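Local coordinates for protein ferritin (Mycoplasma penetrans, PDB 7DIE) that probably stores iron, taking up ferrous ions, oxidising them at ferroxidase centres and keeping the ferric product inside a shell of 24 subunits, at residues S135-D138 / L139-I142; M128-F131 / V132-I136; S143-W146 / T147-H150; L99-E102 / S103-E107; D55-S58 / A59-R63. All blocks are in the same frame, centred on the assembly; numbering follows the deposited sequence.

How the interactions relate
All five contacts lie on helix 122-150 or pack against it. Interactions 1, 2 and 3 follow one another along that helix, interaction 4 lies on helix 91-118 and interaction 5 on helix 43-70. Interactions 1, 2 and 5 meet at one iron and at water 1, supplying Asp138, Asp134, Asp55 and His60. Interaction 1 is the most buried, and interaction 4 flanks it through Glu102, which shares Lys56 with Asp138. Interaction 2 sets the iron ligand Asp134 on the indole of Trp130. Interaction 3, about 22 Å from interaction 2 between centres, pairs a tryptophan-histidine stack with a separate iron at a subunit boundary; interaction 4 binds no metal.

Interaction 1. Residues S135-D138 / L139-I142; sequences SIED and LEEI. With FE (Fe (III) ion), chain G; FE (Fe (III) ion), chain H.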
# COMPACT_ATOMS: atom_id res chain seq x y z
N SER A 135 -38.15 8.01 -23.02
CA SER A 135 -38.57 8.81 -24.17
C SER A 135 -38.64 10.29 -23.83
O SER A 135 -38.37 11.12 -24.70
CB SER A 135 -39.92 8.35 -24.74
OG SER A 135 -39.73 7.43 -25.80
N ILE A 136 -39.00 10.63 -22.60
CA ILE A 136 -38.96 12.02 -22.18
C ILE A 136 -37.54 12.57 -22.28
O ILE A 136 -37.31 13.67 -22.80
CB ILE A 136 -39.50 12.18 -20.74
CG1 ILE A 136 -40.97 11.74 -20.62
CG2 ILE A 136 -39.31 13.61 -20.27
CD1 ILE A 136 -41.42 11.67 -19.15
N GLU A 137 -36.57 11.81 -21.77
CA GLU A 137 -35.17 12.26 -21.82
C GLU A 137 -34.70 12.46 -23.26
O GLU A 137 -34.06 13.47 -23.58
CB GLU A 137 -34.26 11.24 -21.13
CG GLU A 137 -34.71 10.82 -19.77
CD GLU A 137 -34.42 11.87 -18.73
OE1 GLU A 137 -33.52 12.71 -18.98
OE2 GLU A 137 -35.08 11.84 -17.67
N ASP A 138 -34.99 11.50 -24.14
CA ASP A 138 -34.50 11.61 -25.51
C ASP A 138 -35.17 12.77 -26.23
O ASP A 138 -34.51 13.49 -27.00
CB ASP A 138 -34.74 10.31 -26.28
CG ASP A 138 -33.82 9.19 -25.85
OD1 ASP A 138 -32.97 9.43 -24.97
OD2 ASP A 138 -33.97 8.06 -26.35
N LEU A 139 -36.47 12.96 -26.04
CA LEU A 139 -37.11 14.10 -26.68
C LEU A 139 -36.58 15.41 -26.13
O LEU A 139 -36.36 16.37 -26.87
CB LEU A 139 -38.63 14.01 -26.53
CG LEU A 139 -39.44 15.09 -27.26
CD1 LEU A 139 -39.10 15.12 -28.76
CD2 LEU A 139 -40.95 14.89 -27.06
N GLU A 140 -36.30 15.47 -24.82
CA GLU A 140 -35.72 16.68 -24.26
C GLU A 140 -34.37 17.00 -24.88
O GLU A 140 -34.08 18.17 -25.17
CB GLU A 140 -35.58 16.57 -22.74
CG GLU A 140 -35.06 17.86 -22.11
CD GLU A 140 -34.86 17.74 -20.62
OE1 GLU A 140 -34.14 16.83 -20.17
OE2 GLU A 140 -35.43 18.57 -19.89
N GLU A 141 -33.53 15.99 -25.06
CA GLU A 141 -32.20 16.20 -25.64
C GLU A 141 -32.30 16.77 -27.05
O GLU A 141 -31.60 17.73 -27.40
CB GLU A 141 -31.43 14.88 -25.67
CG GLU A 141 -30.86 14.47 -24.33
CD GLU A 141 -29.35 14.69 -24.28
OE1 GLU A 141 -28.91 15.78 -23.87
OE2 GLU A 141 -28.60 13.77 -24.68
N ILE A 142 -33.13 16.17 -27.89
CA ILE A 142 -33.27 16.67 -29.25
C ILE A 142 -33.94 18.04 -29.25
O ILE A 142 -33.52 18.95 -29.97
CB ILE A 142 -34.02 15.64 -30.10
CG1 ILE A 142 -33.05 14.50 -30.41
CG2 ILE A 142 -34.56 16.29 -31.39
CD1 ILE A 142 -33.70 13.26 -30.87
FE FE G . -32.52 6.98 -24.74
FE FE H . -30.78 8.98 -23.72
O HOH W 1 -31.20 5.75 -23.17
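Two carboxylates on one surface of the helix, those of Glu137 and Glu140, approach each other through their OE1 atoms, 4.3 Å apart. Neither binds the other: Lys70 of a second subunit forms salt bridges to both OE1 atoms, so the like charges share one counter-ion. A third flat group, the carboxylate of Asp138, points its two oxygens at metal on another surface. They clasp one iron (chain G), with Asp138 OD1 at 2.5 Å and OD2 at 2.4 Å from it, a chelate in which both arms are rather long. OD1 of Asp138 also reaches the second iron (chain H) at 2.6 Å and therefore bridges the two metals. OD2 also accepts a hydrogen bond from Lys56, a further restraint on a carboxylate already held by the metal.

The carboxylate of Glu141 leads off separately to a salt bridge with Lys166. Its chain bends beyond CG, and Glu141 CG rests 3.4 Å from Glu137 O. Glu140, by contrast, runs straight out: CG is anti to the backbone N (chi1 -176°) and the next bond is also extended, which carries the acid to the subunit boundary.

Four main-chain bonds underlie this, among them Leu139 N to Ser135 O at 3.0 Å and Ile142 N to Asp138 O at 3.1 Å. Leu139 and Ile142 face helix 91-118, on Arg106 and Glu102. A carboxylate bridging two irons inside a four-helix bundle is characteristic of ferritin ferroxidase sites; here the bridge is an aspartate, in keeping with an atypical centre.

Interaction 2. Residues M128-F131 / V132-I136; sequences MQWF and VKDSI. With FE (Fe (III) ion), chain G.
Asp134 lies over the indole of Trp130, one helical turn earlier, and binds iron with the end of the same side chain. Its OD2 is 2.1 Å from the iron of chain G, while OD1 stays well away, so the carboxylate uses a single oxygen. Asp138, Asp55, His60 and water 1 complete the set around this metal.

The indole supports the ligand from beneath. Asp134 CB stands 3.8 Å from the centroid of the six-membered ring of Trp130, nearly on the ring normal, in a CH-pi contact. Farther out, OD2 of Asp134 comes to 3.5 Å from Trp130 CH2. Both side chains have CG anti to the backbone N (chi1 -178° for Trp130, -159° for Asp134), which makes them run side by side in the same direction, with carboxylate and ring planes only 20° apart.

The next layer holds the indole. The ring of Phe131 touches it in two ways: Phe131 CG lies at the indole edge, in its plane, and Trp130 CE3 sits over the centre of the phenyl face. His60 meets Trp130 edge-to-face and Arg63 adds a cation-pi contact. Main-chain bonds set the spacing, including Asp134 N to Trp130 O at 2.9 Å and Ser135 N to Phe131 O at 2.8 Å.

Gln129 NE2 bonds back to Phe125 O. On helix 122-150 this stretch packs against two helices of its own chain and a second subunit: Trp130 and Phe131 lie on helix 43-70, Met128 and Val132 on Thr113 of helix 91-118, and Val132 also on Phe122 of the second subunit.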
# COMPACT_ATOMS: atom_id res chain seq x y z
N MET A 128 -42.43 -1.61 -20.68
CA MET A 128 -42.51 -0.31 -21.34
C MET A 128 -42.25 0.86 -20.41
O MET A 128 -41.99 1.96 -20.90
CB MET A 128 -43.89 -0.14 -22.01
CG MET A 128 -44.10 -1.09 -23.21
SD MET A 128 -42.78 -1.01 -24.47
CE MET A 128 -42.88 0.68 -25.03
N GLN A 129 -42.27 0.65 -19.08
CA GLN A 129 -42.11 1.78 -18.17
C GLN A 129 -40.74 2.44 -18.34
O GLN A 129 -40.63 3.67 -18.26
CB GLN A 129 -42.32 1.34 -16.72
CG GLN A 129 -43.76 0.88 -16.43
CD GLN A 129 -44.79 1.85 -16.96
OE1 GLN A 129 -44.90 2.96 -16.48
NE2 GLN A 129 -45.55 1.43 -17.98
N TRP A 130 -39.69 1.65 -18.58
CA TRP A 130 -38.38 2.24 -18.84
C TRP A 130 -38.44 3.19 -20.03
O TRP A 130 -37.80 4.25 -20.04
CB TRP A 130 -37.33 1.15 -19.09
CG TRP A 130 -35.94 1.72 -19.33
CD1 TRP A 130 -34.99 1.95 -18.37
CD2 TRP A 130 -35.38 2.17 -20.57
NE1 TRP A 130 -33.86 2.49 -18.94
CE2 TRP A 130 -34.08 2.65 -20.29
CE3 TRP A 130 -35.84 2.21 -21.89
CZ2 TRP A 130 -33.24 3.17 -21.28
CZ3 TRP A 130 -35.01 2.73 -22.88
CH2 TRP A 130 -33.72 3.20 -22.56
N PHE A 131 -39.21 2.82 -21.05
CA PHE A 131 -39.31 3.60 -22.28
C PHE A 131 -40.17 4.82 -22.09
O PHE A 131 -39.91 5.86 -22.70
CB PHE A 131 -39.89 2.72 -23.40
CG PHE A 131 -38.97 1.64 -23.83
CD1 PHE A 131 -38.93 0.43 -23.15
CD2 PHE A 131 -38.12 1.83 -24.92
CE1 PHE A 131 -38.07 -0.58 -23.55
CE2 PHE A 131 -37.24 0.80 -25.33
CZ PHE A 131 -37.21 -0.39 -24.64
N VAL A 132 -41.23 4.71 -21.28
CA VAL A 132 -42.02 5.89 -20.93
C VAL A 132 -41.11 6.95 -20.32
O VAL A 132 -41.14 8.12 -20.71
CB VAL A 132 -43.15 5.53 -19.96
CG1 VAL A 132 -43.80 6.83 -19.42
CG2 VAL A 132 -44.21 4.62 -20.61
N LYS A 133 -40.29 6.56 -19.35
CA LYS A 133 -39.40 7.52 -18.72
C LYS A 133 -38.33 8.02 -19.68
O LYS A 133 -38.09 9.23 -19.80
CB LYS A 133 -38.75 6.89 -17.47
CG LYS A 133 -37.94 7.87 -16.61
CD LYS A 133 -37.46 7.19 -15.33
CE LYS A 133 -36.66 8.14 -14.44
NZ LYS A 133 -37.47 9.33 -14.04
N ASP A 134 -37.68 7.10 -20.41
CA ASP A 134 -36.54 7.51 -21.22
C ASP A 134 -36.95 8.27 -22.47
O ASP A 134 -36.17 9.08 -22.97
CB ASP A 134 -35.69 6.32 -21.62
CG ASP A 134 -34.27 6.74 -22.00
OD1 ASP A 134 -33.54 7.20 -21.13
OD2 ASP A 134 -33.92 6.65 -23.18
N SER A 135 -38.15 8.01 -23.02
CA SER A 135 -38.57 8.81 -24.17
C SER A 135 -38.64 10.29 -23.83
O SER A 135 -38.37 11.12 -24.70
CB SER A 135 -39.92 8.35 -24.74
OG SER A 135 -39.73 7.43 -25.80
N ILE A 136 -39.00 10.63 -22.60
CA ILE A 136 -38.96 12.02 -22.18
C ILE A 136 -37.54 12.57 -22.28
O ILE A 136 -37.31 13.67 -22.80
CB ILE A 136 -39.50 12.18 -20.74
CG1 ILE A 136 -40.97 11.74 -20.62
CG2 ILE A 136 -39.31 13.61 -20.27
CD1 ILE A 136 -41.42 11.67 -19.15
FE FE G . -32.52 6.98 -24.74
O HOH W 1 -31.20 5.75 -23.17

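Interaction 3. Residues S143-W146 / T147-H150; sequences SDVW and TYVH. With FE (Fe (III) ion), chain N.
His150 folds back over Trp146 one turn earlier and can be followed along its length. Its CB stands over the six-membered ring of Trp146, 4.1 Å from the centroid, in a CH-pi contact. With CG anti to the carbonyl carbon (chi1 -83°), the imidazole then lies across the indole. ND1 sits above the middle of the indole and, in the imidazole plane, gives a hydrogen bond to Trp146 O at 3.1 Å. That oxygen also accepts from His150 N at 3.0 Å, so two donors of one residue grip it. CE1 comes to 3.1 Å from Trp146 NE1, a tight approach over the face. CD2 and NE2 both lie 4.0 Å from Trp146 CZ2. The five-membered ring of Trp146 and the imidazole of His150 form an offset stack, planes 24° apart.

Two residues before Trp146, Asp144 OD1 binds the iron of chain N at 1.9 Å and is also bonded by Lys38 of a third subunit. Water 2 on this metal is hydrogen-bonded to Thr147 OG1 at 2.9 Å. The ring of Tyr148 covers Asp144 O with one face.

Trp146 NE1 bonds to Asp96, and Trp146 packs on Leu99, both of helix 91-118. Val145, Tyr148 and Val149 face helix 156-164, whereas Thr147 meets Gly41 of the third subunit.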
# COMPACT_ATOMS: atom_id res chain seq x y z
N SER A 143 -34.96 18.20 -28.41
CA SER A 143 -35.63 19.49 -28.24
C SER A 143 -34.67 20.59 -27.83
O SER A 143 -34.76 21.73 -28.32
CB SER A 143 -36.76 19.34 -27.21
OG SER A 143 -37.55 20.50 -27.15
N ASP A 144 -33.73 20.29 -26.92
CA ASP A 144 -32.77 21.31 -26.51
C ASP A 144 -31.90 21.77 -27.68
O ASP A 144 -31.67 22.97 -27.87
CB ASP A 144 -31.89 20.78 -25.37
CG ASP A 144 -32.62 20.71 -24.03
OD1 ASP A 144 -33.78 21.17 -23.94
OD2 ASP A 144 -32.05 20.17 -23.07
N VAL A 145 -31.41 20.81 -28.48
CA VAL A 145 -30.57 21.17 -29.62
C VAL A 145 -31.39 21.89 -30.70
O VAL A 145 -30.90 22.81 -31.35
CB VAL A 145 -29.86 19.92 -30.18
CG1 VAL A 145 -28.98 20.28 -31.38
CG2 VAL A 145 -29.00 19.29 -29.08
N TRP A 146 -32.64 21.48 -30.90
CA TRP A 146 -33.53 22.24 -31.77
C TRP A 146 -33.63 23.69 -31.32
O TRP A 146 -33.53 24.63 -32.13
CB TRP A 146 -34.91 21.56 -31.81
CG TRP A 146 -35.87 22.16 -32.82
CD1 TRP A 146 -36.14 21.68 -34.07
CD2 TRP A 146 -36.67 23.34 -32.65
NE1 TRP A 146 -37.08 22.50 -34.69
CE2 TRP A 146 -37.41 23.52 -33.84
CE3 TRP A 146 -36.84 24.26 -31.60
CZ2 TRP A 146 -38.30 24.59 -34.02
CZ3 TRP A 146 -37.72 25.33 -31.78
CH2 TRP A 146 -38.43 25.48 -32.98
N THR A 147 -33.82 23.91 -30.01
CA THR A 147 -33.88 25.26 -29.47
C THR A 147 -32.60 26.04 -29.77
O THR A 147 -32.66 27.20 -30.17
CB THR A 147 -34.12 25.21 -27.95
OG1 THR A 147 -35.41 24.65 -27.69
CG2 THR A 147 -34.06 26.62 -27.36
N TYR A 148 -31.44 25.41 -29.58
CA TYR A 148 -30.19 26.13 -29.83
C TYR A 148 -30.10 26.57 -31.28
O TYR A 148 -29.75 27.72 -31.57
CB TYR A 148 -28.96 25.28 -29.49
CG TYR A 148 -28.92 24.75 -28.07
CD1 TYR A 148 -29.49 25.46 -27.04
CD2 TYR A 148 -28.31 23.53 -27.79
CE1 TYR A 148 -29.45 24.99 -25.75
CE2 TYR A 148 -28.28 23.04 -26.50
CZ TYR A 148 -28.84 23.78 -25.49
OH TYR A 148 -28.81 23.30 -24.20
N VAL A 149 -30.37 25.66 -32.22
CA VAL A 149 -30.15 26.02 -33.62
C VAL A 149 -31.24 26.96 -34.15
O VAL A 149 -31.03 27.61 -35.18
CB VAL A 149 -30.04 24.79 -34.54
CG1 VAL A 149 -28.96 23.83 -34.04
CG2 VAL A 149 -31.37 24.10 -34.72
N HIS A 150 -32.39 27.05 -33.49
CA HIS A 150 -33.44 27.94 -33.94
C HIS A 150 -33.45 29.27 -33.21
O HIS A 150 -34.26 30.14 -33.53
CB HIS A 150 -34.80 27.25 -33.81
CG HIS A 150 -35.11 26.36 -34.97
ND1 HIS A 150 -34.82 25.01 -34.97
CD2 HIS A 150 -35.60 26.64 -36.20
CE1 HIS A 150 -35.15 24.49 -36.14
NE2 HIS A 150 -35.63 25.46 -36.91
FE FE N . -34.59 22.72 -23.27
O HOH W 2 -35.72 23.54 -25.08
O HOH W 3 -33.31 24.04 -22.81

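Interaction 4. Residues L99-E102 / S103-E107; sequences LKME and SKVRE
Glu102 and Val105 meet on the inner side of helix 91-118, one of the four long helices of the ferritin bundle. Among the polar groups, Glu102 carries the contact. Its CG is anti to the backbone N (chi1 -162°) and the chain bends at the next bond, which swings the carboxylate forward along the helix toward Val105. There OE2 forms a salt bridge with Lys56, while OE1 is hydrogen-bonded to Tyr30, so both oxygens of this buried acid have partners. Through Lys56, a second-shell residue, Glu102 joins the polar surroundings of the metal site. Arg106 extends in a different direction, fully stretched from CG to NE, to a salt bridge with Glu123 of a second subunit.

The apolar contact is small: Met101 CE touches Val105 CG2 at 4.0 Å, and both side chains pack against Ala26 of helix 10-39.

Main-chain bonds tie each residue to the one four places on, as in Val105 N to Met101 O at 3.0 Å and Arg106 N to Glu102 O at 3.0 Å. Toward solvent, CG of Lys104 lies 3.3 Å from Lys100 O. Under the Glu102 carboxylate, OE2 lies 3.5 Å from Val105 CB and 3.6 Å from Val105 CG1.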
# COMPACT_ATOMS: atom_id res chain seq x y z
N LEU A 99 -36.49 16.31 -34.49
CA LEU A 99 -37.58 16.54 -33.54
C LEU A 99 -38.84 15.78 -33.94
O LEU A 99 -39.52 15.20 -33.09
CB LEU A 99 -37.87 18.04 -33.45
CG LEU A 99 -38.84 18.50 -32.36
CD1 LEU A 99 -38.28 18.15 -30.99
CD2 LEU A 99 -39.09 20.00 -32.48
N LYS A 100 -39.18 15.78 -35.24
CA LYS A 100 -40.34 15.02 -35.69
C LYS A 100 -40.16 13.53 -35.42
O LYS A 100 -41.10 12.84 -34.99
CB LYS A 100 -40.59 15.24 -37.19
CG LYS A 100 -41.10 16.61 -37.55
CD LYS A 100 -41.18 16.78 -39.07
CE LYS A 100 -41.04 18.25 -39.44
NZ LYS A 100 -40.60 18.43 -40.86
N MET A 101 -38.96 13.02 -35.66
CA MET A 101 -38.70 11.59 -35.47
C MET A 101 -38.82 11.20 -34.01
O MET A 101 -39.50 10.23 -33.66
CB MET A 101 -37.32 11.24 -36.00
CG MET A 101 -36.93 9.79 -35.77
SD MET A 101 -37.78 8.73 -36.96
CE MET A 101 -38.76 7.67 -35.90
N GLU A 102 -38.13 11.92 -33.12
CA GLU A 102 -38.17 11.53 -31.71
C GLU A 102 -39.57 11.69 -31.15
O GLU A 102 -40.01 10.91 -30.30
CB GLU A 102 -37.17 12.35 -30.90
CG GLU A 102 -36.85 11.73 -29.55
CD GLU A 102 -36.31 10.31 -29.68
OE1 GLU A 102 -35.41 10.08 -30.51
OE2 GLU A 102 -36.78 9.42 -28.95
N SER A 103 -40.30 12.70 -31.62
CA SER A 103 -41.68 12.83 -31.18
C SER A 103 -42.50 11.61 -31.58
O SER A 103 -43.35 11.15 -30.81
CB SER A 103 -42.27 14.13 -31.72
OG SER A 103 -43.64 14.23 -31.33
N LYS A 104 -42.22 11.04 -32.76
CA LYS A 104 -42.92 9.81 -33.15
C LYS A 104 -42.49 8.61 -32.32
O LYS A 104 -43.32 7.73 -32.05
CB LYS A 104 -42.72 9.50 -34.63
CG LYS A 104 -43.37 10.51 -35.57
CD LYS A 104 -43.03 10.21 -37.03
CE LYS A 104 -43.65 11.23 -37.99
NZ LYS A 104 -45.14 11.32 -37.88
N VAL A 105 -41.21 8.53 -31.93
CA VAL A 105 -40.79 7.49 -31.00
C VAL A 105 -41.62 7.56 -29.73
O VAL A 105 -42.14 6.55 -29.24
CB VAL A 105 -39.29 7.60 -30.67
CG1 VAL A 105 -38.92 6.56 -29.60
CG2 VAL A 105 -38.44 7.44 -31.88
N ARG A 106 -41.74 8.76 -29.16
CA ARG A 106 -42.48 8.95 -27.93
C ARG A 106 -43.95 8.55 -28.10
O ARG A 106 -44.55 7.92 -27.21
CB ARG A 106 -42.35 10.41 -27.49
CG ARG A 106 -43.18 10.80 -26.26
CD ARG A 106 -42.83 12.22 -25.85
NE ARG A 106 -43.61 12.71 -24.71
CZ ARG A 106 -44.53 13.66 -24.80
NH1 ARG A 106 -44.80 14.22 -25.98
NH2 ARG A 106 -45.19 14.06 -23.71
N GLU A 107 -44.55 8.88 -29.24
CA GLU A 107 -45.95 8.48 -29.44
C GLU A 107 -46.08 6.97 -29.58
O GLU A 107 -47.05 6.38 -29.09
CB GLU A 107 -46.54 9.20 -30.66
CG GLU A 107 -46.88 10.66 -30.34
CD GLU A 107 -47.59 10.86 -28.99
OE1 GLU A 107 -46.99 11.50 -28.06
OE2 GLU A 107 -48.75 10.38 -28.87

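Interaction 5. Residues D55-S58 / A59-R63; sequences DKQS and AHMSR. With FE (Fe (III) ion), chain G.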
# COMPACT_ATOMS: atom_id res chain seq x y z
N ASP A 55 -27.22 5.27 -28.75
CA ASP A 55 -28.05 5.00 -27.58
C ASP A 55 -29.31 4.23 -27.96
O ASP A 55 -29.73 3.31 -27.23
CB ASP A 55 -28.44 6.31 -26.88
CG ASP A 55 -29.53 6.12 -25.84
OD1 ASP A 55 -29.24 5.48 -24.82
OD2 ASP A 55 -30.68 6.58 -26.06
N LYS A 56 -29.94 4.58 -29.08
CA LYS A 56 -31.09 3.79 -29.52
C LYS A 56 -30.71 2.32 -29.67
O LYS A 56 -31.47 1.43 -29.27
CB LYS A 56 -31.65 4.32 -30.85
CG LYS A 56 -32.28 5.71 -30.77
CD LYS A 56 -33.37 5.79 -29.69
CE LYS A 56 -34.16 7.12 -29.75
NZ LYS A 56 -35.28 7.13 -28.73
N GLN A 57 -29.53 2.04 -30.22
CA GLN A 57 -29.10 0.65 -30.36
C GLN A 57 -28.85 0.01 -29.00
O GLN A 57 -29.35 -1.08 -28.71
CB GLN A 57 -27.82 0.56 -31.20
CG GLN A 57 -27.92 1.10 -32.62
CD GLN A 57 -26.53 1.22 -33.24
OE1 GLN A 57 -25.57 1.54 -32.55
NE2 GLN A 57 -26.42 0.95 -34.54
N SER A 58 -28.03 0.65 -28.17
CA SER A 58 -27.51 -0.03 -27.00
C SER A 58 -28.48 -0.04 -25.84
O SER A 58 -28.37 -0.91 -24.96
CB SER A 58 -26.19 0.63 -26.57
OG SER A 58 -26.46 1.92 -26.05
N ALA A 59 -29.42 0.89 -25.80
CA ALA A 59 -30.33 0.98 -24.66
C ALA A 59 -31.77 0.65 -25.02
O ALA A 59 -32.46 0.03 -24.22
CB ALA A 59 -30.27 2.38 -24.05
N HIS A 60 -32.25 1.03 -26.21
CA HIS A 60 -33.66 0.82 -26.55
C HIS A 60 -33.86 -0.50 -27.27
O HIS A 60 -34.55 -1.40 -26.77
CB HIS A 60 -34.17 1.98 -27.41
CG HIS A 60 -34.16 3.30 -26.70
ND1 HIS A 60 -35.32 3.98 -26.40
CD2 HIS A 60 -33.14 4.04 -26.21
CE1 HIS A 60 -35.01 5.10 -25.77
NE2 HIS A 60 -33.69 5.16 -25.63
N MET A 61 -33.25 -0.65 -28.45
CA MET A 61 -33.40 -1.88 -29.23
C MET A 61 -32.94 -3.09 -28.43
O MET A 61 -33.55 -4.16 -28.51
CB MET A 61 -32.63 -1.74 -30.54
CG MET A 61 -33.21 -0.69 -31.46
SD MET A 61 -32.05 0.07 -32.61
CE MET A 61 -31.34 -1.37 -33.34
N SER A 62 -31.86 -2.95 -27.65
CA SER A 62 -31.36 -4.09 -26.88
C SER A 62 -32.38 -4.54 -25.84
O SER A 62 -32.59 -5.75 -25.67
CB SER A 62 -30.04 -3.74 -26.18
OG SER A 62 -30.24 -2.70 -25.24
N ARG A 63 -33.03 -3.60 -25.15
CA ARG A 63 -34.04 -3.98 -24.16
C ARG A 63 -35.25 -4.64 -24.83
O ARG A 63 -35.82 -5.59 -24.29
CB ARG A 63 -34.50 -2.76 -23.35
CG ARG A 63 -33.57 -2.38 -22.18
CD ARG A 63 -34.09 -1.11 -21.48
NE ARG A 63 -33.33 -0.80 -20.27
CZ ARG A 63 -32.13 -0.24 -20.27
NH1 ARG A 63 -31.53 0.10 -21.42
NH2 ARG A 63 -31.51 -0.00 -19.12
FE FE G . -32.52 6.98 -24.74
O HOH W 1 -31.20 5.75 -23.17
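Asp55 and His60 reach the same iron by different first torsions: CG of Asp55 is anti to the backbone N (chi1 168°), that of His60 anti to the carbonyl carbon (chi1 -64°). The aspartate oxygen OD2 and the imidazole NE2 each stand 2.3 Å from the iron of chain G, the carboxylate and ring planes almost perpendicular at 88°. Asp55 is modelled in two conformers; in one of them OD1 accepts a hydrogen bond from water 1, itself a ligand of the metal, and lies 3.4 Å from Ala59 CB.

Lys56 bends at its second torsion and passes over the His60 ring. Its CD is 3.9 Å from the ring centroid, close to the normal, a CH-pi contact; NZ goes on past the ring to acidic partners, among them Glu23 in a salt bridge. Glu23 also receives a hydrogen bond from His60 ND1, which, with the metal on NE2, holds both ring nitrogens and fixes the rotation of the imidazole.

Asp55 and His60 are five residues apart, and a wider pi-type turn in helix 43-70 of the ferritin bundle accommodates this spacing. Met61 N bonds nearly straight to Lys56 O at 2.9 Å, whereas the bond from His60 N to the same oxygen is weak, as is Ser62 N to Gln57 O. Ser62 OG donates to Ser58 O at 2.6 Å from above the carbonyl plane. Met61 SD packs 3.8 Å from Gln57 CA, and Gln57 of a fourth subunit lies against both residues. Arg63 curls back, with NH1 bonded to Ala59 O at 3.0 Å in the guanidinium plane.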